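Long-range contacts in dihydrodipicolinate synthase (Oceanobacillus iheyensis HTE831, PDB 3D0C), which probably catalyses the condensation of pyruvate with aspartate semialdehyde to 4-hydroxy-tetrahydrodipicolinate, a step of lysine biosynthesis: residues S13-I18 with N45-I50; E66-A71 with I96-S101; P139-F144 with G165-I170; V216-Q221 with E266-L271. The protein carries 1 engineered substitution. All coordinates share one frame; numbering follows the deposited sequence.

Contact 1 of 4, residues S13-I18 with N45-I50; sequences STISGI and NGIEVI
G17 and I50 face each other in a parallel bridge, where G17 N donates to V49 O at 2.8 Å with an N-H...O angle of 150°, and I50 CA brings its hydrogen to G17 O. A side chain on G17 would run into CG2 of I47, so the glycine lets I47 lie close against the strand; the other end of I47, CD1, meets CG2 of I15 at 4.2 Å. The V49 methyls reach different residues of 13-18: CG1, set anti to its own nitrogen (chi1 179°), reaches S16 OG at 3.5 Å, while CG2 touches T14 CG2 at 3.8 Å. Ahead of the bridge, at T14 and E48, the segments part and water joins them. One molecule lies 2.7 Å from the donor E48 N, donates to I15 O and bonds T14 OG1; a second spans T14 OG1 (2.6 Å) and E48 OE2 (2.7 Å). The hydroxyl of T14 thus joins two waters, one bound to the main chain of E48 and the other to its carboxylate. With an alanine here, both waters would probably lose a partner and the E48 carboxylate would be freer to turn. S16 lies beside K167, the predicted Schiff-base lysine. Segments 13-18 and 45-50 carry the two strands of a beta-alpha-beta unit, connected by helix 32-44, whose C-terminal end closes in a Schellman motif at G46: the first two strands of a TIM barrel.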
loop_
_atom_site.group_PDB
_atom_site.type_symbol
_atom_site.label_atom_id
_atom_site.label_comp_id
_atom_site.label_asym_id
_atom_site.label_seq_id
_atom_site.Cartn_x
_atom_site.Cartn_y
_atom_site.Cartn_z
ATOM N N SER A 13 -4.567 -1.607 -27.487
ATOM C CA SER A 13 -3.436 -1.999 -28.324
ATOM C C SER A 13 -2.740 -0.714 -28.742
ATOM O O SER A 13 -2.706 -0.365 -29.924
ATOM C CB SER A 13 -3.919 -2.756 -29.567
ATOM O OG SER A 13 -4.461 -4.008 -29.193
ATOM N N THR A 14 -2.190 -0.010 -27.762
ATOM C CA THR A 14 -1.510 1.255 -28.011
ATOM C C THR A 14 -0.835 1.659 -26.702
ATOM O O THR A 14 -0.662 0.832 -25.806
ATOM C CB THR A 14 -2.533 2.346 -28.410
ATOM O OG1 THR A 14 -1.853 3.549 -28.804
ATOM C CG2 THR A 14 -3.448 2.649 -27.237
ATOM N N ILE A 15 -0.447 2.923 -26.591
ATOM C CA ILE A 15 0.176 3.391 -25.359
ATOM C C ILE A 15 -0.894 3.910 -24.397
ATOM O O ILE A 15 -1.762 4.693 -24.783
ATOM C CB ILE A 15 1.180 4.540 -25.630
ATOM C CG1 ILE A 15 2.377 4.016 -26.434
ATOM C CG2 ILE A 15 1.622 5.172 -24.304
ATOM C CD1 ILE A 15 3.440 5.070 -26.727
ATOM N N SER A 16 -0.856 3.434 -23.155
ATOM C CA SER A 16 -1.784 3.900 -22.133
ATOM C C SER A 16 -0.992 4.947 -21.366
ATOM O O SER A 16 -0.100 4.608 -20.580
ATOM C CB SER A 16 -2.187 2.764 -21.183
ATOM O OG SER A 16 -3.223 1.969 -21.738
ATOM N N GLY A 17 -1.309 6.216 -21.606
ATOM C CA GLY A 17 -0.600 7.292 -20.942
ATOM C C GLY A 17 -1.145 7.593 -19.563
ATOM O O GLY A 17 -2.353 7.771 -19.388
ATOM N N ILE A 18 -0.247 7.656 -18.587
ATOM C CA ILE A 18 -0.613 7.944 -17.205
ATOM C C ILE A 18 -0.169 9.383 -16.935
ATOM O O ILE A 18 1.015 9.646 -16.754
ATOM C CB ILE A 18 0.127 7.005 -16.236
ATOM C CG1 ILE A 18 0.269 5.609 -16.857
ATOM C CG2 ILE A 18 -0.616 6.940 -14.910
ATOM C CD1 ILE A 18 -1.046 4.910 -17.183
ATOM N N ASN A 45 -0.252 15.043 -28.636
ATOM C CA ASN A 45 0.833 14.177 -29.052
ATOM C C ASN A 45 0.414 12.755 -29.410
ATOM O O ASN A 45 1.252 11.864 -29.512
ATOM C CB ASN A 45 1.918 14.188 -27.978
ATOM C CG ASN A 45 2.727 15.470 -28.005
ATOM O OD1 ASN A 45 3.530 15.679 -28.909
ATOM N ND2 ASN A 45 2.508 16.341 -27.028
ATOM N N GLY A 46 -0.885 12.548 -29.602
ATOM C CA GLY A 46 -1.375 11.240 -30.004
ATOM C C GLY A 46 -1.900 10.237 -28.990
ATOM O O GLY A 46 -2.391 9.180 -29.392
ATOM N N ILE A 47 -1.818 10.525 -27.698
ATOM C CA ILE A 47 -2.310 9.552 -26.720
ATOM C C ILE A 47 -3.779 9.204 -26.957
ATOM O O ILE A 47 -4.628 10.091 -27.010
ATOM C CB ILE A 47 -2.156 10.064 -25.280
ATOM C CG1 ILE A 47 -0.681 10.321 -24.966
ATOM C CG2 ILE A 47 -2.766 9.056 -24.319
ATOM C CD1 ILE A 47 0.197 9.079 -24.999
ATOM N N GLU A 48 -4.063 7.907 -27.088
ATOM C CA GLU A 48 -5.419 7.398 -27.332
ATOM C C GLU A 48 -6.099 6.881 -26.066
ATOM O O GLU A 48 -7.324 6.722 -26.025
ATOM C CB GLU A 48 -5.373 6.260 -28.359
ATOM C CG GLU A 48 -4.872 6.678 -29.735
ATOM C CD GLU A 48 -4.648 5.502 -30.672
ATOM O OE1 GLU A 48 -5.289 4.442 -30.483
ATOM O OE2 GLU A 48 -3.836 5.645 -31.610
ATOM N N VAL A 49 -5.288 6.590 -25.053
ATOM C CA VAL A 49 -5.771 6.087 -23.776
ATOM C C VAL A 49 -5.073 6.876 -22.671
ATOM O O VAL A 49 -3.845 6.926 -22.596
ATOM C CB VAL A 49 -5.459 4.580 -23.628
ATOM C CG1 VAL A 49 -5.948 4.062 -22.276
ATOM C CG2 VAL A 49 -6.116 3.815 -24.756
ATOM N N ILE A 50 -5.860 7.525 -21.828
ATOM C CA ILE A 50 -5.288 8.315 -20.751
ATOM C C ILE A 50 -5.773 7.722 -19.434
ATOM O O ILE A 50 -6.914 7.279 -19.324
ATOM C CB ILE A 50 -5.690 9.810 -20.880
ATOM C CG1 ILE A 50 -4.968 10.640 -19.816
ATOM C CG2 ILE A 50 -7.202 9.960 -20.766
ATOM C CD1 ILE A 50 -5.120 12.141 -19.988
HETATM O O HOH W 1 -2.043 6.136 -27.089
HETATM O O HOH W 2 -1.725 3.979 -31.335
#

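Contact 2 of 4, residues E66-A71 with I96-S101; sequences EAKQVA and IELGKS
Charge pairing between K68 and E97 ties the outer side of helical segments 66-71 and 96-101, whose axes pass 9.9 Å apart at 28°. K68 NZ donates to E97 OE2 at 2.6 Å, a short salt bridge that meets the carboxylate on its anti side, 20° out of plane. The lysine sends CG back beside its own nitrogen (chi1 -64°) and then runs fully extended, so that its chain spans the groove between the helices and meets the glutamate chain at about a right angle. Apolar packing lies beneath. L98 CD2 enters between the helices, 3.9 Å from K68 CG and 4.2 Å from A67 CB, the small alanine leaving room for the leucine branch. The aliphatic part of K68 also passes over S101, with CG 3.7 Å from OG. A water supplies the remaining polar link: it donates a hydrogen bond to K68 O at 3.1 Å and lies 2.6 Å from S101 OG, joining the hydroxyl to the main chain of the facing helix. Losing the long chain to an alanine here would probably leave E97 without its mate in this contact and uncover L98 and S101 along the groove. Away from the predicted active-site residues, this is packing between successive outer helices of the TIM barrel, 64-78 and 92-104, which run in the same general direction and are linked through strand 83-88.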
loop_
_atom_site.group_PDB
_atom_site.type_symbol
_atom_site.label_atom_id
_atom_site.label_comp_id
_atom_site.label_asym_id
_atom_site.label_seq_id
_atom_site.Cartn_x
_atom_site.Cartn_y
_atom_site.Cartn_z
ATOM N N GLU A 66 -10.354 14.776 -3.634
ATOM C CA GLU A 66 -9.479 15.260 -4.695
ATOM C C GLU A 66 -9.375 14.245 -5.827
ATOM O O GLU A 66 -9.318 14.623 -6.991
ATOM C CB GLU A 66 -8.074 15.547 -4.157
ATOM C CG GLU A 66 -7.998 16.629 -3.104
ATOM C CD GLU A 66 -6.579 16.840 -2.625
ATOM O OE1 GLU A 66 -5.948 15.849 -2.197
ATOM O OE2 GLU A 66 -6.093 17.986 -2.678
ATOM N N ALA A 67 -9.347 12.958 -5.496
ATOM C CA ALA A 67 -9.243 11.934 -6.533
ATOM C C ALA A 67 -10.466 11.958 -7.444
ATOM O O ALA A 67 -10.347 11.850 -8.666
ATOM C CB ALA A 67 -9.069 10.547 -5.900
ATOM N N LYS A 68 -11.652 12.105 -6.866
ATOM C CA LYS A 68 -12.851 12.164 -7.688
ATOM C C LYS A 68 -12.780 13.404 -8.586
ATOM O O LYS A 68 -13.142 13.346 -9.764
ATOM C CB LYS A 68 -14.099 12.235 -6.808
ATOM C CG LYS A 68 -14.319 11.003 -5.948
ATOM C CD LYS A 68 -15.500 11.206 -5.025
ATOM C CE LYS A 68 -15.776 9.962 -4.204
ATOM N NZ LYS A 68 -16.846 10.211 -3.202
ATOM N N GLN A 69 -12.306 14.518 -8.029
ATOM C CA GLN A 69 -12.199 15.761 -8.797
ATOM C C GLN A 69 -11.245 15.628 -9.988
ATOM O O GLN A 69 -11.517 16.153 -11.067
ATOM C CB GLN A 69 -11.739 16.915 -7.900
ATOM C CG GLN A 69 -12.711 17.270 -6.781
ATOM C CD GLN A 69 -12.315 18.539 -6.045
ATOM O OE1 GLN A 69 -11.179 18.682 -5.585
ATOM N NE2 GLN A 69 -13.256 19.468 -5.927
ATOM N N VAL A 70 -10.128 14.934 -9.788
ATOM C CA VAL A 70 -9.164 14.735 -10.865
ATOM C C VAL A 70 -9.771 13.864 -11.959
ATOM O O VAL A 70 -9.709 14.203 -13.140
ATOM C CB VAL A 70 -7.864 14.064 -10.352
ATOM C CG1 VAL A 70 -6.933 13.758 -11.520
ATOM C CG2 VAL A 70 -7.172 14.977 -9.353
ATOM N N ALA A 71 -10.369 12.745 -11.572
ATOM C CA ALA A 71 -10.980 11.856 -12.551
ATOM C C ALA A 71 -12.039 12.622 -13.341
ATOM O O ALA A 71 -12.067 12.587 -14.575
ATOM C CB ALA A 71 -11.610 10.652 -11.852
ATOM N N ILE A 96 -15.501 0.990 -5.105
ATOM C CA ILE A 96 -16.772 1.123 -5.809
ATOM C C ILE A 96 -17.219 2.584 -5.801
ATOM O O ILE A 96 -17.699 3.104 -6.812
ATOM C CB ILE A 96 -17.850 0.222 -5.156
ATOM C CG1 ILE A 96 -17.479 -1.249 -5.383
ATOM C CG2 ILE A 96 -19.230 0.536 -5.741
ATOM C CD1 ILE A 96 -18.368 -2.253 -4.656
ATOM N N GLU A 97 -17.037 3.246 -4.661
ATOM C CA GLU A 97 -17.406 4.650 -4.524
ATOM C C GLU A 97 -16.638 5.488 -5.558
ATOM O O GLU A 97 -17.221 6.324 -6.262
ATOM C CB GLU A 97 -17.079 5.140 -3.109
ATOM C CG GLU A 97 -17.574 6.546 -2.810
ATOM C CD GLU A 97 -16.987 7.119 -1.534
ATOM O OE1 GLU A 97 -16.561 6.334 -0.656
ATOM O OE2 GLU A 97 -16.962 8.358 -1.406
ATOM N N LEU A 98 -15.330 5.256 -5.649
ATOM C CA LEU A 98 -14.500 5.979 -6.606
ATOM C C LEU A 98 -14.900 5.609 -8.028
ATOM O O LEU A 98 -14.946 6.464 -8.911
ATOM C CB LEU A 98 -13.021 5.650 -6.393
ATOM C CG LEU A 98 -12.322 6.269 -5.181
ATOM C CD1 LEU A 98 -10.974 5.617 -4.970
ATOM C CD2 LEU A 98 -12.158 7.759 -5.407
ATOM N N GLY A 99 -15.198 4.331 -8.241
ATOM C CA GLY A 99 -15.578 3.879 -9.567
ATOM C C GLY A 99 -16.873 4.495 -10.056
ATOM O O GLY A 99 -16.927 5.041 -11.161
ATOM N N LYS A 100 -17.919 4.415 -9.242
ATOM C CA LYS A 100 -19.208 4.975 -9.631
ATOM C C LYS A 100 -19.061 6.450 -9.954
ATOM O O LYS A 100 -19.652 6.941 -10.915
ATOM C CB LYS A 100 -20.237 4.790 -8.517
ATOM C CG LYS A 100 -20.807 3.382 -8.411
ATOM C CD LYS A 100 -21.770 3.296 -7.234
ATOM C CE LYS A 100 -22.446 1.937 -7.130
ATOM N NZ LYS A 100 -23.456 1.721 -8.201
ATOM N N SER A 101 -18.261 7.151 -9.157
ATOM C CA SER A 101 -18.052 8.577 -9.372
ATOM C C SER A 101 -17.406 8.899 -10.720
ATOM O O SER A 101 -17.881 9.777 -11.449
ATOM C CB SER A 101 -17.204 9.170 -8.246
ATOM O OG SER A 101 -16.868 10.518 -8.530
HETATM O O HOH W 3 -14.806 10.737 -10.157
#

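Contact 3 of 4, residues P139-F144 with G165-I170; sequences PSIIYF and GIKYAI
Four main-chain hydrogen bonds join I142 and F144 to G165, K167 and A169, the staggered pattern of neighbouring parallel strands in a TIM barrel. I142 N donates to G165 O at 3.1 Å and K167 N to I142 O at 2.8 Å; farther along, F144 N meets K167 O at 3.1 Å and A169 N meets F144 O at 2.7 Å. The two strands belong to one beta-alpha-beta unit through helix 152-157. Y143 and K167, predicted to be the proton donor/acceptor and the Schiff-base lysine, sit opposite each other in register, with both side chains on the same face of the sheet. Y143 carries its ring anti to its own nitrogen (chi1 -178°), which brings K167 CB to the ring edge, in its plane, and puts CE1 3.5 Å from A169 CB; its hydroxyl is hydrogen-bonded to K145 NZ. The other face holds I142, F144, I166 and Y168. The F144 and Y168 rings lie side by side with planes at 23°, yet their centroids are 5.9 Å apart and they barely overlap. I170 CD1 closes on F144 CE2 at 3.7 Å, and helix 173-182 adds R175 against both rings, while Y168 OH bonds D151 OD1. Beside Y143 and K167, I141 lies against the bare backbone of G165, where a CB would be crowded by I141 CG1. The extended K167 chain bends at its last torsion (chi4 62°), bringing NZ to 3.9 Å from I141 CD1; this buried nitrogen has no hydrogen-bond partner in the model.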
loop_
_atom_site.group_PDB
_atom_site.type_symbol
_atom_site.label_atom_id
_atom_site.label_comp_id
_atom_site.label_asym_id
_atom_site.label_seq_id
_atom_site.Cartn_x
_atom_site.Cartn_y
_atom_site.Cartn_z
ATOM N N PRO A 139 -16.413 -1.372 -17.853
ATOM C CA PRO A 139 -15.371 -2.394 -17.753
ATOM C C PRO A 139 -14.232 -1.987 -16.838
ATOM O O PRO A 139 -14.062 -0.807 -16.509
ATOM C CB PRO A 139 -14.903 -2.551 -19.195
ATOM C CG PRO A 139 -15.055 -1.184 -19.721
ATOM C CD PRO A 139 -16.428 -0.794 -19.205
ATOM N N SER A 140 -13.453 -2.988 -16.454
ATOM C CA SER A 140 -12.322 -2.801 -15.577
ATOM C C SER A 140 -11.058 -3.412 -16.138
ATOM O O SER A 140 -11.064 -4.352 -16.922
ATOM C CB SER A 140 -12.551 -3.488 -14.226
ATOM O OG SER A 140 -13.618 -2.909 -13.510
ATOM N N ILE A 141 -9.955 -2.848 -15.693
ATOM C CA ILE A 141 -8.641 -3.372 -16.003
ATOM C C ILE A 141 -7.990 -3.560 -14.627
ATOM O O ILE A 141 -8.295 -2.794 -13.693
ATOM C CB ILE A 141 -7.809 -2.387 -16.821
ATOM C CG1 ILE A 141 -8.382 -2.269 -18.237
ATOM C CG2 ILE A 141 -6.358 -2.860 -16.894
ATOM C CD1 ILE A 141 -7.751 -1.152 -19.034
ATOM N N ILE A 142 -7.148 -4.598 -14.503
ATOM C CA ILE A 142 -6.438 -4.881 -13.253
ATOM C C ILE A 142 -4.930 -4.657 -13.368
ATOM O O ILE A 142 -4.282 -5.159 -14.290
ATOM C CB ILE A 142 -6.664 -6.329 -12.770
ATOM C CG1 ILE A 142 -8.137 -6.498 -12.410
ATOM C CG2 ILE A 142 -5.776 -6.673 -11.551
ATOM C CD1 ILE A 142 -8.654 -7.902 -12.187
ATOM N N TYR A 143 -4.404 -3.850 -12.442
ATOM C CA TYR A 143 -2.977 -3.578 -12.350
ATOM C C TYR A 143 -2.458 -4.693 -11.443
ATOM O O TYR A 143 -2.638 -4.663 -10.223
ATOM C CB TYR A 143 -2.737 -2.210 -11.722
ATOM C CG TYR A 143 -1.271 -1.836 -11.644
ATOM C CD1 TYR A 143 -0.457 -1.834 -12.781
ATOM C CD2 TYR A 143 -0.708 -1.438 -10.437
ATOM C CE1 TYR A 143 0.897 -1.433 -12.708
ATOM C CE2 TYR A 143 0.624 -1.039 -10.353
ATOM C CZ TYR A 143 1.421 -1.034 -11.482
ATOM O OH TYR A 143 2.725 -0.609 -11.350
ATOM N N PHE A 144 -1.832 -5.679 -12.074
ATOM C CA PHE A 144 -1.300 -6.868 -11.408
ATOM C C PHE A 144 0.220 -6.792 -11.222
ATOM O O PHE A 144 0.982 -6.989 -12.173
ATOM C CB PHE A 144 -1.653 -8.092 -12.262
ATOM C CG PHE A 144 -1.680 -9.383 -11.505
ATOM C CD1 PHE A 144 -2.781 -9.725 -10.731
ATOM C CD2 PHE A 144 -0.608 -10.270 -11.577
ATOM C CE1 PHE A 144 -2.819 -10.933 -10.037
ATOM C CE2 PHE A 144 -0.632 -11.480 -10.888
ATOM C CZ PHE A 144 -1.744 -11.813 -10.115
ATOM N N GLY A 165 -8.985 -6.042 -19.566
ATOM C CA GLY A 165 -7.546 -5.901 -19.665
ATOM C C GLY A 165 -6.783 -6.136 -18.377
ATOM O O GLY A 165 -7.341 -6.047 -17.282
ATOM N N ILE A 166 -5.504 -6.461 -18.523
ATOM C CA ILE A 166 -4.615 -6.666 -17.387
ATOM C C ILE A 166 -3.341 -5.879 -17.650
ATOM O O ILE A 166 -2.673 -6.096 -18.664
ATOM C CB ILE A 166 -4.175 -8.141 -17.207
ATOM C CG1 ILE A 166 -5.386 -9.060 -17.038
ATOM C CG2 ILE A 166 -3.281 -8.254 -15.973
ATOM C CD1 ILE A 166 -6.162 -8.821 -15.756
ATOM N N LYS A 167 -3.023 -4.941 -16.761
ATOM C CA LYS A 167 -1.773 -4.205 -16.880
ATOM C C LYS A 167 -0.831 -5.072 -16.051
ATOM O O LYS A 167 -0.725 -4.907 -14.834
ATOM C CB LYS A 167 -1.882 -2.795 -16.283
ATOM C CG LYS A 167 -2.496 -1.787 -17.224
ATOM C CD LYS A 167 -2.512 -0.403 -16.599
ATOM C CE LYS A 167 -2.957 0.639 -17.600
ATOM N NZ LYS A 167 -4.346 0.378 -18.076
ATOM N N TYR A 168 -0.181 -6.022 -16.719
ATOM C CA TYR A 168 0.721 -6.957 -16.052
ATOM C C TYR A 168 2.016 -6.249 -15.685
ATOM O O TYR A 168 2.767 -5.817 -16.562
ATOM C CB TYR A 168 1.021 -8.154 -16.960
ATOM C CG TYR A 168 1.456 -9.392 -16.199
ATOM C CD1 TYR A 168 0.513 -10.220 -15.588
ATOM C CD2 TYR A 168 2.807 -9.715 -16.057
ATOM C CE1 TYR A 168 0.901 -11.337 -14.852
ATOM C CE2 TYR A 168 3.207 -10.833 -15.317
ATOM C CZ TYR A 168 2.248 -11.637 -14.718
ATOM O OH TYR A 168 2.627 -12.735 -13.980
ATOM N N ALA A 169 2.287 -6.146 -14.390
ATOM C CA ALA A 169 3.476 -5.447 -13.928
ATOM C C ALA A 169 4.483 -6.276 -13.147
ATOM O O ALA A 169 5.208 -5.738 -12.317
ATOM C CB ALA A 169 3.062 -4.214 -13.104
ATOM N N ILE A 170 4.526 -7.580 -13.399
ATOM C CA ILE A 170 5.504 -8.445 -12.743
ATOM C C ILE A 170 6.561 -8.712 -13.826
ATOM O O ILE A 170 6.258 -9.346 -14.836
ATOM C CB ILE A 170 4.858 -9.775 -12.289
ATOM C CG1 ILE A 170 3.796 -9.490 -11.216
ATOM C CG2 ILE A 170 5.928 -10.726 -11.754
ATOM C CD1 ILE A 170 2.991 -10.714 -10.777
#

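Contact 4 of 4, residues V216-Q221 with E266-L271; sequences VNVFPQ and EAMEQL
M268, present as selenomethionine, lies against N217 and V218 from CG outward. From CB the chain leaves beside its own nitrogen and carries CG to V218 CG2, 3.6 Å away. The selenium follows in an extended course and touches N217 CB at 4.1 Å. There the chain bends (chi3 74°), folding the terminal CE back to the main chain, 3.7 Å from N217 O. CG, SE and CE thus all gather round N217 O, with no hydrogen bond across the contact. V218 is the wedge on the facing side: with CG1 anti to its nitrogen (chi1 -165°), its two methyls are shared out among the facing residues. CG2 takes M268, while CG1 meets A267 CB at 4.1 Å and L271 CD1 at 3.4 Å, a close approach for two methyl carbons. The same L271 methyl reaches F219 CZ at 3.7 Å, the leucine and phenylalanine chains crossing at about a right angle. L271 is the first residue past the end of its helix, so the apolar patch ends where the helix does. The N217 amide turns elsewhere, ND2 bonding G214 O and I18 O, and its side chain lies about 4 Å from that of T56, the predicted pyruvate-binding residue. Together the residues join the link between strand 210-213 and helix 220-232 to the end of helix 260-270; N38 and L42 of helix 32-44 pack on one side, and L297 and W300 of helix 287-303 against F219.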
loop_
_atom_site.group_PDB
_atom_site.type_symbol
_atom_site.label_atom_id
_atom_site.label_comp_id
_atom_site.label_asym_id
_atom_site.label_seq_id
_atom_site.Cartn_x
_atom_site.Cartn_y
_atom_site.Cartn_z
ATOM N N VAL A 216 5.634 9.682 -21.802
ATOM C CA VAL A 216 4.801 10.438 -22.726
ATOM C C VAL A 216 4.450 11.843 -22.219
ATOM O O VAL A 216 3.999 12.680 -23.000
ATOM C CB VAL A 216 3.497 9.680 -23.061
ATOM C CG1 VAL A 216 3.799 8.509 -23.993
ATOM C CG2 VAL A 216 2.832 9.187 -21.785
ATOM N N ASN A 217 4.653 12.104 -20.926
ATOM C CA ASN A 217 4.359 13.427 -20.353
ATOM C C ASN A 217 5.489 14.404 -20.661
ATOM O O ASN A 217 5.359 15.612 -20.431
ATOM C CB ASN A 217 4.211 13.355 -18.821
ATOM C CG ASN A 217 2.972 12.600 -18.378
ATOM O OD1 ASN A 217 1.843 13.055 -18.582
ATOM N ND2 ASN A 217 3.178 11.438 -17.763
ATOM N N VAL A 218 6.595 13.882 -21.186
ATOM C CA VAL A 218 7.760 14.709 -21.472
ATOM C C VAL A 218 8.266 14.585 -22.906
ATOM O O VAL A 218 8.482 15.592 -23.584
ATOM C CB VAL A 218 8.908 14.336 -20.527
ATOM C CG1 VAL A 218 9.984 15.407 -20.559
ATOM C CG2 VAL A 218 8.371 14.135 -19.127
ATOM N N PHE A 219 8.466 13.350 -23.356
ATOM C CA PHE A 219 8.952 13.080 -24.709
ATOM C C PHE A 219 8.073 12.026 -25.372
ATOM O O PHE A 219 8.533 10.932 -25.689
ATOM C CB PHE A 219 10.401 12.572 -24.661
ATOM C CG PHE A 219 11.411 13.642 -24.370
ATOM C CD1 PHE A 219 11.748 14.583 -25.340
ATOM C CD2 PHE A 219 12.027 13.712 -23.128
ATOM C CE1 PHE A 219 12.685 15.579 -25.071
ATOM C CE2 PHE A 219 12.964 14.703 -22.849
ATOM C CZ PHE A 219 13.294 15.639 -23.823
ATOM N N PRO A 220 6.792 12.346 -25.600
ATOM C CA PRO A 220 5.878 11.387 -26.230
ATOM C C PRO A 220 6.351 10.827 -27.574
ATOM O O PRO A 220 6.038 9.682 -27.915
ATOM C CB PRO A 220 4.586 12.188 -26.366
ATOM C CG PRO A 220 5.087 13.581 -26.584
ATOM C CD PRO A 220 6.178 13.685 -25.534
ATOM N N GLN A 221 7.092 11.631 -28.337
ATOM C CA GLN A 221 7.580 11.191 -29.647
ATOM C C GLN A 221 8.500 9.968 -29.536
ATOM O O GLN A 221 8.520 9.127 -30.433
ATOM C CB GLN A 221 8.305 12.338 -30.378
ATOM C CG GLN A 221 7.460 13.622 -30.530
ATOM C CD GLN A 221 8.051 14.641 -31.514
ATOM O OE1 GLN A 221 9.242 14.965 -31.464
ATOM N NE2 GLN A 221 7.204 15.163 -32.403
ATOM N N GLU A 266 10.472 17.081 -12.634
ATOM C CA GLU A 266 11.643 17.929 -12.763
ATOM C C GLU A 266 12.048 18.007 -14.228
ATOM O O GLU A 266 12.512 19.045 -14.694
ATOM C CB GLU A 266 12.789 17.412 -11.890
ATOM C CG GLU A 266 12.565 17.706 -10.419
ATOM C CD GLU A 266 13.853 17.820 -9.630
ATOM O OE1 GLU A 266 14.878 18.242 -10.210
ATOM O OE2 GLU A 266 13.835 17.512 -8.419
ATOM N N ALA A 267 11.845 16.916 -14.962
ATOM C CA ALA A 267 12.178 16.885 -16.384
ATOM C C ALA A 267 11.275 17.848 -17.144
ATOM O O ALA A 267 11.740 18.612 -17.993
ATOM C CB ALA A 267 12.012 15.465 -16.945
HETATM N N MSE A 268 9.981 17.805 -16.838
HETATM C CA MSE A 268 9.016 18.683 -17.487
HETATM C C MSE A 268 9.383 20.143 -17.228
HETATM O O MSE A 268 9.424 20.951 -18.157
HETATM C CB MSE A 268 7.600 18.398 -16.972
HETATM C CG MSE A 268 7.036 17.056 -17.427
HETATM SE SE MSE A 268 5.281 16.656 -16.692
HETATM C CE MSE A 268 4.231 17.866 -17.773
ATOM N N GLU A 269 9.655 20.475 -15.968
ATOM C CA GLU A 269 10.025 21.841 -15.611
ATOM C C GLU A 269 11.250 22.290 -16.397
ATOM O O GLU A 269 11.269 23.394 -16.933
ATOM C CB GLU A 269 10.308 21.955 -14.113
ATOM C CG GLU A 269 9.067 21.952 -13.232
ATOM C CD GLU A 269 8.151 23.136 -13.502
ATOM O OE1 GLU A 269 8.660 24.270 -13.618
ATOM O OE2 GLU A 269 6.920 22.940 -13.587
ATOM N N GLN A 270 12.271 21.438 -16.458
ATOM C CA GLN A 270 13.488 21.760 -17.194
ATOM C C GLN A 270 13.174 22.031 -18.663
ATOM O O GLN A 270 13.925 22.728 -19.346
ATOM C CB GLN A 270 14.505 20.619 -17.082
ATOM C CG GLN A 270 15.267 20.588 -15.767
ATOM C CD GLN A 270 16.351 19.525 -15.750
ATOM O OE1 GLN A 270 17.139 19.413 -16.688
ATOM N NE2 GLN A 270 16.400 18.743 -14.675
ATOM N N LEU A 271 12.064 21.476 -19.141
ATOM C CA LEU A 271 11.646 21.673 -20.525
ATOM C C LEU A 271 10.633 22.808 -20.620
ATOM O O LEU A 271 10.070 23.061 -21.682
ATOM C CB LEU A 271 11.035 20.390 -21.100
ATOM C CG LEU A 271 11.961 19.190 -21.337
ATOM C CD1 LEU A 271 11.196 18.124 -22.117
ATOM C CD2 LEU A 271 13.198 19.612 -22.118
#

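In the fold
The four contacts follow one another along a single barrel domain, each closing before the next opens. Contacts 1 and 3 belong to the same closed parallel sheet, with centres about 15 Å apart, and meet inside it where S16 lies near K167. Centre to centre, contact 4 is also about 15 Å from contact 1 and touches it through I47 and V216, N45 and P220, and the probable hydrogen bond from N217 to I18; it lies about 26 Å from contact 3, across the centre of the chain. Contact 2, on the outer helices, is about 21 Å from contact 1 between centres and touches no other. Strands thus frame the predicted catalytic centre, while helices enclose them.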